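Local coordinates for bubble protein (Penicillium brevicompactum, PDB 1UOY) that may act as a toxin and may recognise a molecule, or part of one, with a negatively charged surface, at residues D24-C28 and C54-G60. Residues are numbered along the deposited sequence; the frame is centred on the assembly and turned at random.
Sequences DRHFC and CKGTSNG
The Cys28-Cys54 disulfide closes one end of this contact: SG to SG is 2.0 Å and the S-S torsion is -85°. The bridge is made with SG of Cys54 anti to its backbone N (chi1 -177°) and SG of Cys28 beside its own. Adjacent in sequence, Phe27 lays its ring against the type I turn Thr57-Gly60. Gly60 CA sits over one ring face, 4.2 Å from the centroid and 17° off the normal, a CH-pi contact, while Ser58 O approaches the ring edge in plane, 3.6 Å from Phe27 CE1. Gly60 CA also lies 3.1 Å from His26 O in a CA-H...O contact. No direct hydrogen bond joins the segments; water 2 donates to both His26 O and Thr57 O. Thr57 OG1 accepts from Asn59 N (3.0 Å), an ST turn, and donates to Gly60 O (2.8 Å). Arg25 CD lies 3.4 Å from Asn59 O, its NH1 hydrogen-bonded to Gly21 O and Asn22 O. Arg12 makes a cation-pi contact with the Phe27 ring, which Trp43 meets nearly perpendicularly. Strand 26-28 is an edge strand of the three-stranded antiparallel sheet, next to 34-39; the disulfide, through Cys54 just before 55-57, and His26-Ala62 backbone hydrogen bonding link it to hairpin 55-57/60-63.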
ATOM      1  N   ASP A  24      -3.312   9.146   6.322  1.00  7.04           N
ATOM      2  CA  ASP A  24      -2.817   9.249   4.970  1.00  6.80           C
ATOM      3  C   ASP A  24      -1.531   8.517   4.733  1.00  8.37           C
ATOM      4  O   ASP A  24      -0.813   8.830   3.802  1.00 10.00           O
ATOM      5  CB  ASP A  24      -2.704  10.720   4.554  1.00  8.26           C
ATOM      6  CG  ASP A  24      -1.744  11.530   5.401  1.00 10.64           C
ATOM      7  OD1 ASP A  24      -0.908  10.976   6.149  1.00  9.36           O
ATOM      8  OD2 ASP A  24      -1.801  12.784   5.277  1.00 14.50           O
ATOM      9  N   ARG A  25      -1.257   7.499   5.554  1.00  7.19           N
ATOM     10  CA  ARG A  25      -0.035   6.700   5.313  1.00  7.31           C
ATOM     11  C   ARG A  25      -0.068   6.097   3.917  1.00  8.06           C
ATOM     12  O   ARG A  25      -1.111   5.627   3.420  1.00  8.34           O
ATOM     13  CB  ARG A  25       0.031   5.530   6.302  1.00  8.15           C
ATOM     14  CG  ARG A  25       0.438   5.917   7.718  1.00  6.45           C
ATOM     15  CD  ARG A  25       0.437   4.638   8.541  1.00  7.08           C
ATOM     16  NE  ARG A  25       0.721   4.760   9.983  1.00  7.28           N
ATOM     17  CZ  ARG A  25      -0.190   5.067  10.898  1.00  6.29           C
ATOM     18  NH1 ARG A  25      -1.424   5.439  10.583  1.00  7.16           N
ATOM     19  NH2 ARG A  25       0.062   4.782  12.187  1.00  8.11           N
ATOM     20  N   HIS A  26       1.117   6.050   3.313  1.00  7.64           N
ATOM     21  CA  HIS A  26       1.270   5.434   1.995  1.00  6.82           C
ATOM     22  C   HIS A  26       2.053   4.150   2.121  1.00  6.56           C
ATOM     23  O   HIS A  26       3.123   4.099   2.732  1.00  7.60           O
ATOM     24  CB  HIS A  26       2.024   6.403   1.090  1.00  6.91           C
ATOM     25  CG  HIS A  26       1.154   7.475   0.571  1.00  8.45           C
ATOM     26  ND1 HIS A  26       1.604   8.409  -0.333  1.00 10.38           N
ATOM     27  CD2 HIS A  26      -0.144   7.745   0.801  1.00 12.26           C
ATOM     28  CE1 HIS A  26       0.599   9.218  -0.638  1.00  8.71           C
ATOM     29  NE2 HIS A  26      -0.467   8.839   0.042  1.00 12.03           N
ATOM     30  N   PHE A  27       1.476   3.104   1.553  1.00  8.12           N
ATOM     31  CA  PHE A  27       2.078   1.772   1.507  1.00  7.60           C
ATOM     32  C   PHE A  27       2.222   1.321   0.059  1.00  7.54           C
ATOM     33  O   PHE A  27       1.775   2.027  -0.846  1.00  8.97           O
ATOM     34  CB  PHE A  27       1.208   0.754   2.281  1.00  7.49           C
ATOM     35  CG  PHE A  27       1.287   0.940   3.781  1.00  7.57           C
ATOM     36  CD1 PHE A  27       2.321   0.357   4.501  1.00 10.54           C
ATOM     37  CD2 PHE A  27       0.358   1.696   4.449  1.00  8.30           C
ATOM     38  CE1 PHE A  27       2.401   0.529   5.902  1.00 10.44           C
ATOM     39  CE2 PHE A  27       0.423   1.882   5.846  1.00  8.31           C
ATOM     40  CZ  PHE A  27       1.433   1.303   6.571  1.00  8.60           C
ATOM     41  N   CYS A  28       2.884   0.187  -0.160  1.00  7.38           N
ATOM     42  CA  CYS A  28       3.015  -0.366  -1.497  1.00  6.20           C
ATOM     43  C   CYS A  28       1.999  -1.455  -1.704  1.00  8.02           C
ATOM     44  O   CYS A  28       1.686  -2.194  -0.759  1.00  9.16           O
ATOM     45  CB  CYS A  28       4.379  -0.997  -1.668  1.00  7.50           C
ATOM     46  SG  CYS A  28       5.724   0.202  -1.642  1.00  8.63           S
ATOM     47  N   CYS A  54       7.792   0.237  -6.205  1.00  6.67           N
ATOM     48  CA  CYS A  54       7.431   0.878  -4.921  1.00  8.25           C
ATOM     49  C   CYS A  54       8.229   0.354  -3.732  1.00  7.37           C
ATOM     50  O   CYS A  54       8.518  -0.845  -3.665  1.00  8.66           O
ATOM     51  CB  CYS A  54       5.935   0.653  -4.680  1.00  8.30           C
ATOM     52  SG  CYS A  54       5.257   1.456  -3.183  1.00  8.89           S
ATOM     53  N   LYS A  55       8.587   1.259  -2.814  1.00  6.58           N
ATOM     54  CA  LYS A  55       9.222   0.829  -1.546  1.00  8.98           C
ATOM     55  C   LYS A  55       8.755   1.768  -0.437  1.00  7.00           C
ATOM     56  O   LYS A  55       8.517   2.960  -0.664  1.00  8.60           O
ATOM     57  CB  LYS A  55      10.763   0.822  -1.575  1.00 10.32           C
ATOM     58  CG  LYS A  55      11.392   2.185  -1.840  1.00 12.13           C
ATOM     59  CD  LYS A  55      11.395   2.433  -3.381  1.00 13.51           C
ATOM     60  CE  LYS A  55      12.344   3.530  -3.818  1.00 20.08           C
ATOM     61  NZ  LYS A  55      12.223   3.750  -5.278  1.00 18.23           N
ATOM     62  N   GLY A  56       8.620   1.224   0.772  1.00  9.93           N
ATOM     63  CA  GLY A  56       8.246   2.041   1.895  1.00 11.18           C
ATOM     64  C   GLY A  56       8.667   1.340   3.156  1.00  8.18           C
ATOM     65  O   GLY A  56       9.607   0.522   3.186  1.00 10.54           O
ATOM     66  N   THR A  57       7.971   1.683   4.233  1.00  8.26           N
ATOM     67  CA  THR A  57       8.280   1.102   5.530  1.00  8.85           C
ATOM     68  C   THR A  57       7.016   0.584   6.197  1.00  9.62           C
ATOM     69  O   THR A  57       5.885   0.801   5.740  1.00  9.37           O
ATOM     70  CB  THR A  57       8.909   2.147   6.517  1.00 10.25           C
ATOM     71  OG1 THR A  57       7.889   3.006   7.071  1.00 10.82           O
ATOM     72  CG2 THR A  57       9.939   3.014   5.813  1.00 10.88           C
ATOM     73  N   SER A  58       7.203  -0.095   7.325  1.00  8.99           N
ATOM     74  CA  SER A  58       6.078  -0.619   8.070  1.00  8.79           C
ATOM     75  C   SER A  58       5.183   0.490   8.643  1.00  9.98           C
ATOM     76  O   SER A  58       4.066   0.216   9.057  1.00 11.43           O
ATOM     77  CB  SER A  58       6.587  -1.491   9.229  1.00 13.48           C
ATOM     78  OG  SER A  58       7.321  -0.689  10.147  1.00 15.52           O
ATOM     79  N   ASN A  59       5.684   1.721   8.613  1.00  8.15           N
ATOM     80  CA  ASN A  59       4.916   2.845   9.140  1.00  9.90           C
ATOM     81  C   ASN A  59       4.420   3.757   8.040  1.00 10.15           C
ATOM     82  O   ASN A  59       3.859   4.815   8.331  1.00 11.21           O
ATOM     83  CB  ASN A  59       5.828   3.659  10.083  1.00 10.31           C
ATOM     84  CG  ASN A  59       6.005   2.982  11.422  1.00 11.02           C
ATOM     85  OD1 ASN A  59       5.048   2.822  12.134  1.00 12.14           O
ATOM     86  ND2 ASN A  59       7.228   2.542  11.739  1.00 14.94           N
ATOM     87  N   GLY A  60       4.594   3.325   6.787  1.00  9.71           N
ATOM     88  CA  GLY A  60       4.194   4.163   5.653  1.00 11.17           C
ATOM     89  C   GLY A  60       5.411   4.754   4.954  1.00 10.71           C
ATOM     90  O   GLY A  60       6.497   4.179   4.990  1.00 13.03           O
TER
HETATM   91  O   HOH W   1       1.761   2.449  13.057  1.00 15.29           O
HETATM   92  O   HOH W   2       5.110   1.965   3.161  1.00 16.03           O